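Local coordinates for protein glutamate--tRNA ligase (Methanothermobacter thermautotrophicus, PDB 3AII) that catalyses the ATP-dependent attachment of glutamate to tRNA, as an archaeal non-discriminating glutamyl-tRNA synthetase of class I, at residues G107-H110 with I111-R115; H121-A124 with R125-G129; F276-A279 with V280-L284; I368-L371 with M372-G376. All blocks are in the same frame, centred on the assembly; numbering follows the deposited sequence. Where two conformers were deposited one is given.

Interaction 1 of 4, residues G107-H110 with I111-R115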
ATOM      1  N   GLY A 107       8.054   7.212  -2.882  1.00 19.12           N
ATOM      2  CA  GLY A 107       7.991   5.889  -3.493  1.00 22.29           C
ATOM      3  C   GLY A 107       6.540   5.634  -3.858  1.00 24.20           C
ATOM      4  O   GLY A 107       5.722   6.539  -3.770  1.00 22.09           O
ATOM      5  N   PRO A 108       6.204   4.402  -4.264  1.00 26.22           N
ATOM      6  CA  PRO A 108       4.816   4.089  -4.625  1.00 21.76           C
ATOM      7  C   PRO A 108       3.937   3.946  -3.384  1.00 23.74           C
ATOM      8  O   PRO A 108       4.462   3.963  -2.269  1.00 24.44           O
ATOM      9  CB  PRO A 108       4.946   2.752  -5.349  1.00 22.71           C
ATOM     10  CG  PRO A 108       6.097   2.096  -4.664  1.00 24.99           C
ATOM     11  CD  PRO A 108       7.076   3.220  -4.350  1.00 21.68           C
ATOM     12  N   LEU A 109       2.625   3.800  -3.569  1.00 19.86           N
ATOM     13  CA  LEU A 109       1.696   3.758  -2.435  1.00 18.74           C
ATOM     14  C   LEU A 109       1.730   2.465  -1.613  1.00 24.41           C
ATOM     15  O   LEU A 109       1.953   1.372  -2.139  1.00 22.69           O
ATOM     16  CB  LEU A 109       0.267   4.002  -2.916  1.00 18.80           C
ATOM     17  CG  LEU A 109       0.022   5.281  -3.713  1.00 20.00           C
ATOM     18  CD1 LEU A 109      -1.465   5.443  -3.974  1.00 24.55           C
ATOM     19  CD2 LEU A 109       0.583   6.500  -2.956  1.00 22.39           C
ATOM     20  N   HIS A 110       1.498   2.600  -0.312  1.00 22.79           N
ATOM     21  CA  HIS A 110       1.335   1.440   0.554  1.00 24.38           C
ATOM     22  C   HIS A 110      -0.076   1.402   1.137  1.00 22.40           C
ATOM     23  O   HIS A 110      -0.925   2.212   0.789  1.00 18.39           O
ATOM     24  CB  HIS A 110       2.411   1.396   1.647  1.00 35.51           C
ATOM     25  CG  HIS A 110       2.526   2.656   2.443  1.00 37.13           C
ATOM     26  ND1 HIS A 110       1.569   3.050   3.354  1.00 56.24           N
ATOM     27  CD2 HIS A 110       3.491   3.605   2.476  1.00 46.94           C
ATOM     28  CE1 HIS A 110       1.937   4.192   3.908  1.00 47.28           C
ATOM     29  NE2 HIS A 110       3.100   4.550   3.392  1.00 49.80           N
ATOM     30  N   ILE A 111      -0.354   0.420   1.989  1.00 29.14           N
ATOM     31  CA  ILE A 111      -1.703   0.260   2.529  1.00 24.61           C
ATOM     32  C   ILE A 111      -2.240   1.477   3.276  1.00 25.40           C
ATOM     33  O   ILE A 111      -3.425   1.811   3.174  1.00 25.48           O
ATOM     34  CB  ILE A 111      -1.809  -1.012   3.421  1.00 38.04           C
ATOM     35  CG1 ILE A 111      -2.011  -2.241   2.547  1.00 42.27           C
ATOM     36  CG2 ILE A 111      -2.976  -0.896   4.386  1.00 38.98           C
ATOM     37  CD1 ILE A 111      -3.379  -2.296   1.906  1.00 39.86           C
ATOM     38  N   GLY A 112      -1.368   2.160   4.014  1.00 31.32           N
ATOM     39  CA  GLY A 112      -1.742   3.396   4.675  1.00 35.70           C
ATOM     40  C   GLY A 112      -2.246   4.440   3.693  1.00 32.13           C
ATOM     41  O   GLY A 112      -3.268   5.085   3.919  1.00 30.00           O
ATOM     42  N   HIS A 113      -1.542   4.600   2.577  1.00 22.81           N
ATOM     43  CA  HIS A 113      -2.004   5.526   1.549  1.00 21.16           C
ATOM     44  C   HIS A 113      -3.367   5.115   1.055  1.00 23.09           C
ATOM     45  O   HIS A 113      -4.231   5.942   0.840  1.00 20.06           O
ATOM     46  CB  HIS A 113      -1.079   5.523   0.337  1.00 25.18           C
ATOM     47  CG  HIS A 113       0.255   6.138   0.581  1.00 22.90           C
ATOM     48  ND1 HIS A 113       1.420   5.405   0.600  1.00 28.51           N
ATOM     49  CD2 HIS A 113       0.616   7.431   0.782  1.00 26.68           C
ATOM     50  CE1 HIS A 113       2.443   6.214   0.819  1.00 47.75           C
ATOM     51  NE2 HIS A 113       1.984   7.448   0.927  1.00 28.54           N
ATOM     52  N   ALA A 114      -3.550   3.818   0.836  1.00 21.88           N
ATOM     53  CA  ALA A 114      -4.790   3.347   0.249  1.00 23.29           C
ATOM     54  C   ALA A 114      -6.012   3.816   1.032  1.00 22.90           C
ATOM     55  O   ALA A 114      -7.029   4.172   0.439  1.00 25.21           O
ATOM     56  CB  ALA A 114      -4.777   1.814   0.111  1.00 27.54           C
ATOM     57  N   ARG A 115      -5.918   3.818   2.360  1.00 18.76           N
ATOM     58  CA  ARG A 115      -7.016   4.292   3.192  1.00 21.38           C
ATOM     59  C   ARG A 115      -7.432   5.745   2.898  1.00 20.88           C
ATOM     60  O   ARG A 115      -8.612   6.017   2.677  1.00 22.47           O
ATOM     61  CB  ARG A 115      -6.665   4.129   4.671  1.00 33.09           C
ATOM     62  CG  ARG A 115      -7.838   4.371   5.578  1.00 32.11           C
ATOM     63  CD  ARG A 115      -7.513   4.053   7.024  1.00 38.60           C
ATOM     64  NE  ARG A 115      -8.641   4.389   7.884  1.00 48.83           N
ATOM     65  CZ  ARG A 115      -8.553   4.572   9.196  1.00 45.72           C
ATOM     66  NH1 ARG A 115      -7.381   4.451   9.800  1.00 41.39           N
ATOM     67  NH2 ARG A 115      -9.635   4.880   9.898  1.00 43.45           N
TER
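H110 and H113, the two histidines of the HIGH signature of class I aminoacyl-tRNA synthetases, form a capping box where the chain turns into helix 111-126. Its firmer half runs from H110 N to H113 ND1, 3.0 Å long and almost straight at 171°, the backbone N-H arriving at the edge of the H113 ring and close to its plane. The other half is weak: ND1 of H110, the N-cap residue, accepts from G112 N at the ring edge, 3.1 Å away, but the bond is bent. A chi1 of 53° on H110 sets CG between its own N and C, which folds the ring back against the start of the helix. Behind this, A114 N bonds to H110 O at 3.1 Å.

The imidazoles of H110 and H113 meet at a slant, their planes 43° apart, so they neither stack nor meet edge to face; H113 ND1 lies above the middle of the H110 ring. L109 supplies the apolar contact. Its CD2 makes a CH-pi interaction over a face of H113, 3.8 Å from the ring centroid, while the leucine rests on I151 and L155 of helix 147-158.

In class I enzymes this motif helps to bind ATP, and a similar role is probable here. The tight fit extends to G112, where a CB would fall only 2.9 Å from H110 CE1.

Interaction 2 of 4, residues H121-A124 with R125-G129. With CA (calcium ion), chain E.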
ATOM      1  N   HIS A 121     -11.939   9.349  -2.056  1.00 16.28           N
ATOM      2  CA  HIS A 121     -12.646   8.991  -3.276  1.00 16.92           C
ATOM      3  C   HIS A 121     -14.111   8.636  -2.984  1.00 19.41           C
ATOM      4  O   HIS A 121     -15.014   9.118  -3.659  1.00 20.50           O
ATOM      5  CB  HIS A 121     -11.929   7.853  -3.983  1.00 19.00           C
ATOM      6  CG  HIS A 121     -12.685   7.292  -5.144  1.00 19.82           C
ATOM      7  ND1 HIS A 121     -13.051   8.051  -6.234  1.00 22.92           N
ATOM      8  CD2 HIS A 121     -13.143   6.040  -5.384  1.00 18.71           C
ATOM      9  CE1 HIS A 121     -13.702   7.291  -7.098  1.00 20.15           C
ATOM     10  NE2 HIS A 121     -13.772   6.066  -6.605  1.00 28.25           N
ATOM     11  N   GLU A 122     -14.341   7.824  -1.954  1.00 20.53           N
ATOM     12  CA  GLU A 122     -15.709   7.484  -1.550  1.00 25.19           C
ATOM     13  C   GLU A 122     -16.564   8.693  -1.156  1.00 24.85           C
ATOM     14  O   GLU A 122     -17.750   8.738  -1.470  1.00 21.93           O
ATOM     15  CB  GLU A 122     -15.712   6.446  -0.418  1.00 18.41           C
ATOM     16  CG  GLU A 122     -15.168   5.071  -0.799  1.00 24.04           C
ATOM     17  CD  GLU A 122     -16.099   4.288  -1.719  1.00 34.94           C
ATOM     18  OE1 GLU A 122     -17.321   4.553  -1.731  1.00 33.66           O
ATOM     19  OE2 GLU A 122     -15.601   3.398  -2.436  1.00 35.20           O
ATOM     20  N   TYR A 123     -15.983   9.674  -0.466  1.00 18.78           N
ATOM     21  CA  TYR A 123     -16.747  10.875  -0.136  1.00 19.04           C
ATOM     22  C   TYR A 123     -17.025  11.736  -1.358  1.00 19.05           C
ATOM     23  O   TYR A 123     -18.081  12.350  -1.459  1.00 22.52           O
ATOM     24  CB  TYR A 123     -16.078  11.694   0.968  1.00 19.40           C
ATOM     25  CG  TYR A 123     -16.452  11.214   2.345  1.00 31.70           C
ATOM     26  CD1 TYR A 123     -15.545  10.522   3.131  1.00 33.26           C
ATOM     27  CD2 TYR A 123     -17.732  11.427   2.846  1.00 31.04           C
ATOM     28  CE1 TYR A 123     -15.896  10.066   4.393  1.00 42.28           C
ATOM     29  CE2 TYR A 123     -18.090  10.976   4.100  1.00 40.58           C
ATOM     30  CZ  TYR A 123     -17.170  10.301   4.869  1.00 41.17           C
ATOM     31  OH  TYR A 123     -17.531   9.856   6.118  1.00 45.12           O
ATOM     32  N   ALA A 124     -16.077  11.789  -2.290  1.00 20.08           N
ATOM     33  CA  ALA A 124     -16.301  12.542  -3.518  1.00 21.77           C
ATOM     34  C   ALA A 124     -17.449  11.916  -4.315  1.00 20.76           C
ATOM     35  O   ALA A 124     -18.273  12.633  -4.887  1.00 23.32           O
ATOM     36  CB  ALA A 124     -15.008  12.617  -4.358  1.00 20.98           C
ATOM     37  N   ARG A 125     -17.511  10.586  -4.329  1.00 21.54           N
ATOM     38  CA  ARG A 125     -18.614   9.891  -4.996  1.00 21.36           C
ATOM     39  C   ARG A 125     -19.929  10.177  -4.284  1.00 22.38           C
ATOM     40  O   ARG A 125     -20.904  10.606  -4.901  1.00 28.19           O
ATOM     41  CB  ARG A 125     -18.376   8.383  -5.026  1.00 25.68           C
ATOM     42  CG  ARG A 125     -17.394   7.926  -6.088  1.00 38.43           C
ATOM     43  CD  ARG A 125     -17.757   6.531  -6.590  1.00 60.85           C
ATOM     44  NE  ARG A 125     -17.945   5.591  -5.489  1.00 54.72           N
ATOM     45  CZ  ARG A 125     -17.535   4.327  -5.505  1.00 49.97           C
ATOM     46  NH1 ARG A 125     -17.748   3.550  -4.452  1.00 59.28           N
ATOM     47  NH2 ARG A 125     -16.911   3.841  -6.570  1.00 49.66           N
ATOM     48  N   LYS A 126     -19.931   9.941  -2.978  1.00 25.22           N
ATOM     49  CA  LYS A 126     -21.107  10.173  -2.143  1.00 21.53           C
ATOM     50  C   LYS A 126     -21.709  11.569  -2.338  1.00 27.83           C
ATOM     51  O   LYS A 126     -22.927  11.713  -2.461  1.00 29.41           O
ATOM     52  CB  LYS A 126     -20.738   9.966  -0.673  1.00 28.51           C
ATOM     53  CG  LYS A 126     -21.895  10.081   0.311  1.00 34.31           C
ATOM     54  CD  LYS A 126     -21.372  10.034   1.745  1.00 37.29           C
ATOM     55  CE  LYS A 126     -22.361   9.372   2.694  1.00 63.80           C
ATOM     56  NZ  LYS A 126     -23.677  10.059   2.713  1.00 45.12           N
ATOM     57  N   TYR A 127     -20.861  12.597  -2.370  1.00 24.97           N
ATOM     58  CA  TYR A 127     -21.331  13.981  -2.461  1.00 22.73           C
ATOM     59  C   TYR A 127     -21.307  14.573  -3.871  1.00 20.36           C
ATOM     60  O   TYR A 127     -21.526  15.771  -4.045  1.00 24.31           O
ATOM     61  CB  TYR A 127     -20.547  14.879  -1.495  1.00 20.24           C
ATOM     62  CG  TYR A 127     -20.945  14.640  -0.066  1.00 24.97           C
ATOM     63  CD1 TYR A 127     -20.272  13.719   0.713  1.00 25.35           C
ATOM     64  CD2 TYR A 127     -22.032  15.305   0.491  1.00 35.55           C
ATOM     65  CE1 TYR A 127     -20.649  13.474   2.019  1.00 35.79           C
ATOM     66  CE2 TYR A 127     -22.417  15.069   1.793  1.00 36.71           C
ATOM     67  CZ  TYR A 127     -21.724  14.150   2.551  1.00 34.63           C
ATOM     68  OH  TYR A 127     -22.096  13.908   3.853  1.00 41.26           O
ATOM     69  N   ASP A 128     -21.051  13.727  -4.867  1.00 20.18           N
ATOM     70  CA  ASP A 128     -20.998  14.174  -6.252  1.00 27.40           C
ATOM     71  C   ASP A 128     -20.016  15.342  -6.372  1.00 27.85           C
ATOM     72  O   ASP A 128     -20.256  16.302  -7.105  1.00 25.66           O
ATOM     73  CB  ASP A 128     -22.392  14.607  -6.724  1.00 35.58           C
ATOM     74  CG  ASP A 128     -22.474  14.784  -8.233  1.00 41.93           C
ATOM     75  OD1 ASP A 128     -23.334  15.570  -8.693  1.00 42.97           O
ATOM     76  OD2 ASP A 128     -21.684  14.140  -8.959  1.00 34.46           O
ATOM     77  N   GLY A 129     -18.910  15.257  -5.638  1.00 21.15           N
ATOM     78  CA  GLY A 129     -17.937  16.342  -5.628  1.00 18.82           C
ATOM     79  C   GLY A 129     -16.695  16.034  -6.453  1.00 18.33           C
ATOM     80  O   GLY A 129     -16.707  15.155  -7.306  1.00 21.54           O
TER
HETATM   81 CA    CA E1002     -17.140  13.529  -9.073  1.00 28.30          CA
HETATM   82  O   HOH W   1     -18.846  12.583  -7.656  1.00 31.83           O
HETATM   83  O   HOH W   2     -19.155  14.665  -9.925  1.00 31.36           O
HETATM   84  O   HOH W   3     -17.044  12.020 -10.695  1.00 25.43           O
HETATM   85  O   HOH W   4     -16.281  15.336 -10.689  1.00 28.40           O
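Two bent chains bring E122 and R125 together: E122 turns at chi2 (-72°) and R125 at chi2 and chi3 (-51°), so that the side chains run side by side. E122 OE1 meets R125 NH1 at 2.9 Å in a salt bridge whose hydrogen bond is weak, the carboxylate standing nearly perpendicular to the guanidinium. R125 CG passes over a face of the H121 ring, 4.2 Å from its centroid. E122 OE2 also pairs with R369 in one of the two conformers deposited for that arginine. A glutamine here would remove the negative charge and would probably leave both arginines without their countercharge.

Helix 111-126, the crossover helix between strands 98-101 and 130-135 of a beta-alpha-beta unit, ends in a Schellman motif. G129 N bonds to A124 O at 2.8 Å and D128 N to R125 O at 3.1 Å. The turn presents G129 O to a calcium ion at 2.4 Å; four waters and one more atom complete its shell. Water 1 also donates to A124 O, and water 2 to D128 OD2.

Y123 and Y127 lie alongside each other, CD2 of Y123 3.7 Å from CE1 of Y127, their hydroxyls hydrogen-bonded to R88 O and L90 N respectively.

Interaction 3 of 4, residues F276-A279 with V280-L284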
ATOM      1  N   PHE A 276       2.595  25.192   5.593  1.00 12.78           N
ATOM      2  CA  PHE A 276       2.374  26.373   4.777  1.00 14.44           C
ATOM      3  C   PHE A 276       1.842  25.990   3.395  1.00 13.78           C
ATOM      4  O   PHE A 276       0.825  26.522   2.941  1.00 15.79           O
ATOM      5  CB  PHE A 276       3.659  27.214   4.626  1.00 12.63           C
ATOM      6  CG  PHE A 276       3.460  28.480   3.796  1.00 11.20           C
ATOM      7  CD1 PHE A 276       2.763  29.567   4.303  1.00 15.05           C
ATOM      8  CD2 PHE A 276       3.953  28.553   2.498  1.00 17.33           C
ATOM      9  CE1 PHE A 276       2.571  30.715   3.524  1.00 17.49           C
ATOM     10  CE2 PHE A 276       3.754  29.668   1.708  1.00 13.16           C
ATOM     11  CZ  PHE A 276       3.083  30.779   2.232  1.00 15.59           C
ATOM     12  N   SER A 277       2.549  25.107   2.699  1.00 14.02           N
ATOM     13  CA  SER A 277       2.132  24.760   1.343  1.00 13.05           C
ATOM     14  C   SER A 277       0.767  24.076   1.326  1.00 16.37           C
ATOM     15  O   SER A 277      -0.022  24.319   0.418  1.00 16.76           O
ATOM     16  CB  SER A 277       3.172  23.885   0.646  1.00 13.29           C
ATOM     17  OG  SER A 277       3.349  22.664   1.360  1.00 18.46           O
ATOM     18  N   VAL A 278       0.480  23.270   2.348  1.00 15.85           N
ATOM     19  CA  VAL A 278      -0.816  22.577   2.423  1.00 17.41           C
ATOM     20  C   VAL A 278      -1.957  23.598   2.570  1.00 16.50           C
ATOM     21  O   VAL A 278      -2.964  23.543   1.854  1.00 18.22           O
ATOM     22  CB  VAL A 278      -0.842  21.534   3.566  1.00 16.12           C
ATOM     23  CG1 VAL A 278      -2.266  21.084   3.874  1.00 20.29           C
ATOM     24  CG2 VAL A 278       0.021  20.345   3.208  1.00 16.37           C
ATOM     25  N   ALA A 279      -1.800  24.537   3.495  1.00 15.24           N
ATOM     26  CA  ALA A 279      -2.828  25.554   3.711  1.00 15.94           C
ATOM     27  C   ALA A 279      -3.039  26.409   2.476  1.00 15.93           C
ATOM     28  O   ALA A 279      -4.172  26.659   2.071  1.00 18.79           O
ATOM     29  CB  ALA A 279      -2.461  26.441   4.902  1.00 17.89           C
ATOM     30  N   VAL A 280      -1.949  26.882   1.877  1.00 14.19           N
ATOM     31  CA  VAL A 280      -2.062  27.700   0.678  1.00 14.82           C
ATOM     32  C   VAL A 280      -2.774  26.929  -0.453  1.00 16.26           C
ATOM     33  O   VAL A 280      -3.673  27.464  -1.130  1.00 17.36           O
ATOM     34  CB  VAL A 280      -0.669  28.214   0.210  1.00 16.14           C
ATOM     35  CG1 VAL A 280      -0.771  28.850  -1.178  1.00 18.11           C
ATOM     36  CG2 VAL A 280      -0.113  29.244   1.208  1.00 16.30           C
ATOM     37  N   ASP A 281      -2.380  25.678  -0.652  1.00 15.02           N
ATOM     38  CA  ASP A 281      -2.948  24.886  -1.742  1.00 11.75           C
ATOM     39  C   ASP A 281      -4.381  24.459  -1.456  1.00 16.68           C
ATOM     40  O   ASP A 281      -5.218  24.485  -2.358  1.00 16.93           O
ATOM     41  CB  ASP A 281      -2.068  23.689  -2.052  1.00 12.29           C
ATOM     42  CG  ASP A 281      -0.790  24.098  -2.763  1.00 13.95           C
ATOM     43  OD1 ASP A 281      -0.693  25.274  -3.189  1.00 16.39           O
ATOM     44  OD2 ASP A 281       0.107  23.242  -2.875  1.00 16.21           O
ATOM     45  N   ASP A 282      -4.678  24.100  -0.214  1.00 15.04           N
ATOM     46  CA  ASP A 282      -6.064  23.765   0.123  1.00 16.22           C
ATOM     47  C   ASP A 282      -6.959  24.966  -0.177  1.00 21.43           C
ATOM     48  O   ASP A 282      -8.056  24.818  -0.718  1.00 17.12           O
ATOM     49  CB  ASP A 282      -6.204  23.343   1.593  1.00 14.67           C
ATOM     50  CG  ASP A 282      -5.798  21.900   1.838  1.00 19.58           C
ATOM     51  OD1 ASP A 282      -5.637  21.132   0.863  1.00 17.15           O
ATOM     52  OD2 ASP A 282      -5.648  21.521   3.019  1.00 19.14           O
ATOM     53  N   HIS A 283      -6.500  26.164   0.163  1.00 14.56           N
ATOM     54  CA  HIS A 283      -7.330  27.338  -0.082  1.00 15.56           C
ATOM     55  C   HIS A 283      -7.455  27.628  -1.560  1.00 18.69           C
ATOM     56  O   HIS A 283      -8.555  27.815  -2.069  1.00 16.68           O
ATOM     57  CB  HIS A 283      -6.782  28.585   0.608  1.00 15.92           C
ATOM     58  CG  HIS A 283      -7.494  29.837   0.207  1.00 18.75           C
ATOM     59  ND1 HIS A 283      -8.748  30.161   0.679  1.00 24.51           N
ATOM     60  CD2 HIS A 283      -7.145  30.827  -0.648  1.00 19.15           C
ATOM     61  CE1 HIS A 283      -9.136  31.304   0.140  1.00 21.67           C
ATOM     62  NE2 HIS A 283      -8.176  31.735  -0.659  1.00 22.29           N
ATOM     63  N   LEU A 284      -6.328  27.675  -2.262  1.00 14.34           N
ATOM     64  CA  LEU A 284      -6.384  28.109  -3.661  1.00 15.70           C
ATOM     65  C   LEU A 284      -7.087  27.113  -4.570  1.00 18.10           C
ATOM     66  O   LEU A 284      -7.700  27.519  -5.574  1.00 20.98           O
ATOM     67  CB  LEU A 284      -4.991  28.440  -4.215  1.00 16.01           C
ATOM     68  CG  LEU A 284      -4.290  29.651  -3.600  1.00 17.49           C
ATOM     69  CD1 LEU A 284      -2.842  29.716  -4.111  1.00 20.33           C
ATOM     70  CD2 LEU A 284      -5.042  30.937  -3.923  1.00 20.74           C
TER
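V280 sets its CG2 methyl over one face of the F276 ring, one turn further along helix 274-284, a helix of the catalytic domain. It is a CH-pi contact: CG2 of V280 lies 3.9 Å from the F276 centroid, displaced toward the rim, with CZ of F276 its nearest ring atom at 3.7 Å. A chi1 of -179° swings the F276 ring opposite its own N, where that methyl can cover it. The same two residues are tied through the backbone by V280 N to F276 O, a nearly straight bond of 3.0 Å at 172°.

A second pair, V278 and D282, runs side by side on another face of the helix, CG1 of V278 reaching 3.5 Å from OD2 of D282. The aspartate is buried, and both its oxygens are engaged: OD1 in a salt bridge to R134 of strand 130-135, and OD2 in another to R100 of strand 98-101. D281 is held just as fully, by a salt bridge from OD1 to R171 and by hydrogen bonds from OD2 to Y175 and Q168.

Farther out, F276 touches L306 of helix 299-310 and T179 of helix 172-184, A279 also packs on L306, and the H283 ring stacks with W312. H283 keeps to the helical pattern through its backbone, its N donating to A279 O at 3.1 Å.

Interaction 4 of 4, residues I368-L371 with M372-G376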
ATOM      1  N   ILE A 368      -9.244  -4.384  -0.579  1.00 18.50           N
ATOM      2  CA  ILE A 368      -8.708  -3.208   0.100  1.00 21.30           C
ATOM      3  C   ILE A 368      -9.781  -2.142   0.267  1.00 19.00           C
ATOM      4  O   ILE A 368      -9.931  -1.555   1.349  1.00 20.50           O
ATOM      5  CB  ILE A 368      -7.519  -2.620  -0.679  1.00 18.08           C
ATOM      6  CG1 ILE A 368      -6.403  -3.656  -0.792  1.00 17.48           C
ATOM      7  CG2 ILE A 368      -7.007  -1.365   0.006  1.00 20.46           C
ATOM      8  CD1 ILE A 368      -5.986  -4.244   0.525  1.00 30.00           C
ATOM      9  N   ARG A 369     -10.532  -1.893  -0.800  1.00 20.48           N
ATOM     10  CA  ARG A 369     -11.589  -0.894  -0.740  0.56 22.83           C
ATOM     11  C   ARG A 369     -12.616  -1.277   0.316  1.00 24.84           C
ATOM     12  O   ARG A 369     -13.025  -0.440   1.114  1.00 24.31           O
ATOM     13  CB  ARG A 369     -12.267  -0.696  -2.100  0.56 20.75           C
ATOM     14  CG  ARG A 369     -13.348   0.384  -2.074  0.56 23.85           C
ATOM     15  CD  ARG A 369     -13.923   0.657  -3.458  0.56 23.45           C
ATOM     16  NE  ARG A 369     -12.943   1.225  -4.380  0.56 32.67           N
ATOM     17  CZ  ARG A 369     -12.701   2.527  -4.524  0.56 25.15           C
ATOM     18  NH1 ARG A 369     -11.795   2.932  -5.396  0.56 21.01           N
ATOM     19  NH2 ARG A 369     -13.358   3.429  -3.797  0.56 20.28           N
ATOM     20  N   LYS A 370     -13.014  -2.544   0.333  1.00 22.36           N
ATOM     21  CA  LYS A 370     -14.029  -2.993   1.284  1.00 25.81           C
ATOM     22  C   LYS A 370     -13.560  -2.835   2.727  1.00 25.25           C
ATOM     23  O   LYS A 370     -14.325  -2.400   3.590  1.00 27.66           O
ATOM     24  CB  LYS A 370     -14.458  -4.441   1.007  1.00 27.67           C
ATOM     25  CG  LYS A 370     -15.464  -4.962   2.022  1.00 40.15           C
ATOM     26  CD  LYS A 370     -16.205  -6.197   1.545  1.00 53.45           C
ATOM     27  CE  LYS A 370     -17.159  -6.693   2.634  1.00 44.25           C
ATOM     28  NZ  LYS A 370     -18.077  -7.767   2.161  1.00 53.26           N
ATOM     29  N   LEU A 371     -12.300  -3.169   2.977  1.00 23.10           N
ATOM     30  CA  LEU A 371     -11.713  -3.037   4.307  1.00 22.13           C
ATOM     31  C   LEU A 371     -11.790  -1.589   4.771  1.00 27.51           C
ATOM     32  O   LEU A 371     -12.316  -1.292   5.847  1.00 26.32           O
ATOM     33  CB  LEU A 371     -10.252  -3.475   4.289  1.00 25.60           C
ATOM     34  CG  LEU A 371      -9.526  -3.257   5.622  1.00 39.47           C
ATOM     35  CD1 LEU A 371     -10.138  -4.129   6.710  1.00 41.65           C
ATOM     36  CD2 LEU A 371      -8.041  -3.529   5.487  1.00 36.02           C
ATOM     37  N   MET A 372     -11.272  -0.686   3.949  1.00 23.75           N
ATOM     38  CA  MET A 372     -11.229   0.724   4.332  1.00 20.45           C
ATOM     39  C   MET A 372     -12.605   1.340   4.517  1.00 21.90           C
ATOM     40  O   MET A 372     -12.794   2.194   5.386  1.00 29.09           O
ATOM     41  CB  MET A 372     -10.413   1.538   3.325  1.00 23.05           C
ATOM     42  CG  MET A 372      -8.976   1.051   3.197  1.00 23.63           C
ATOM     43  SD  MET A 372      -8.183   0.846   4.800  1.00 28.74           S
ATOM     44  CE  MET A 372      -6.495   0.516   4.307  1.00 31.42           C
ATOM     45  N   VAL A 373     -13.557   0.930   3.695  1.00 22.23           N
ATOM     46  CA  VAL A 373     -14.919   1.440   3.802  1.00 30.18           C
ATOM     47  C   VAL A 373     -15.572   0.987   5.104  1.00 38.60           C
ATOM     48  O   VAL A 373     -16.208   1.783   5.793  1.00 39.37           O
ATOM     49  CB  VAL A 373     -15.787   1.005   2.610  1.00 29.62           C
ATOM     50  CG1 VAL A 373     -17.261   1.247   2.906  1.00 34.53           C
ATOM     51  CG2 VAL A 373     -15.362   1.758   1.346  1.00 32.87           C
ATOM     52  N   GLU A 374     -15.413  -0.289   5.442  1.00 34.10           N
ATOM     53  CA  GLU A 374     -16.059  -0.820   6.641  1.00 35.38           C
ATOM     54  C   GLU A 374     -15.427  -0.286   7.929  1.00 35.21           C
ATOM     55  O   GLU A 374     -16.099  -0.170   8.949  1.00 41.47           O
ATOM     56  CB  GLU A 374     -16.133  -2.357   6.619  1.00 32.35           C
ATOM     57  CG  GLU A 374     -14.873  -3.094   7.041  1.00 41.54           C
ATOM     58  CD  GLU A 374     -14.997  -4.609   6.867  1.00 63.31           C
ATOM     59  OE1 GLU A 374     -16.009  -5.075   6.296  1.00 53.10           O
ATOM     60  OE2 GLU A 374     -14.078  -5.338   7.297  1.00 49.13           O
ATOM     61  N   ILE A 375     -14.141   0.045   7.879  1.00 32.27           N
ATOM     62  CA  ILE A 375     -13.496   0.731   8.999  1.00 38.17           C
ATOM     63  C   ILE A 375     -13.957   2.190   9.095  1.00 45.34           C
ATOM     64  O   ILE A 375     -14.113   2.729  10.191  1.00 53.99           O
ATOM     65  CB  ILE A 375     -11.959   0.675   8.901  1.00 38.07           C
ATOM     66  CG1 ILE A 375     -11.469  -0.756   9.121  1.00 40.28           C
ATOM     67  CG2 ILE A 375     -11.322   1.617   9.916  1.00 52.86           C
ATOM     68  CD1 ILE A 375      -9.982  -0.933   8.906  1.00 35.08           C
ATOM     69  N   GLY A 376     -14.174   2.826   7.945  1.00 34.28           N
ATOM     70  CA  GLY A 376     -14.687   4.186   7.897  1.00 41.81           C
ATOM     71  C   GLY A 376     -13.788   5.234   8.535  1.00 28.69           C
ATOM     72  O   GLY A 376     -12.589   5.011   8.721  1.00 32.25           O
TER
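L371 and I375 lie side by side one turn apart, with their CD1 methyls 3.9 Å from each other. The leucine's CG lies opposite its backbone N (chi1 175°), and a chi2 of 65° turns CD1 toward I375; I375 CG1 in turn rests 3.4 Å from L371 O. M372 CG sits 3.3 Å from I368 O, and the chain then bends at chi2; the side chains of I368 and M372 touch only loosely. An alanine in place of L371 would take away CG and both methyls, and would probably leave I375 CD1 without this neighbour and a gap facing helix 386-397.

Outside this apolar strip, V373 CG2 comes within 3.2 Å of R369 O. At the polar edge K370 and E374 have opposite charges, but K370 NZ is 5.3 Å from E374 OE1, too far for a salt bridge; E374 OE2 pairs instead with K388. Helix 365-375 closes with G376, whose phi is positive and whose N bonds to M372 O at 3.0 Å.

The helix is covered on two sides of its surface: L371 packs on K388, I389 and L392 of helix 386-397, while I368 and M372 meet I111, R115 and I118 of helix 111-126.

Interactions 1 and 2 sit near the start and at the end of helix 111-126, their centres about 20 Å apart. Interaction 4 bridges them from helix 365-375. Toward interaction 1, I111 CD1 packs 3.5 Å from I368 CD1, and R115 NH2 probably hydrogen-bonds to G376 O at 3.2 Å. Toward interaction 2, E122 OE2 meets R369 NH2 at 2.6 Å in a salt bridge, in one of the arginine's two deposited conformers. Interaction 3 touches none of the others; its centre is about 22 Å from that of interaction 1. Of the four, only interaction 1 belongs to the HIGH region expected at the active site, whereas the calcium ion marks the far end of the helix.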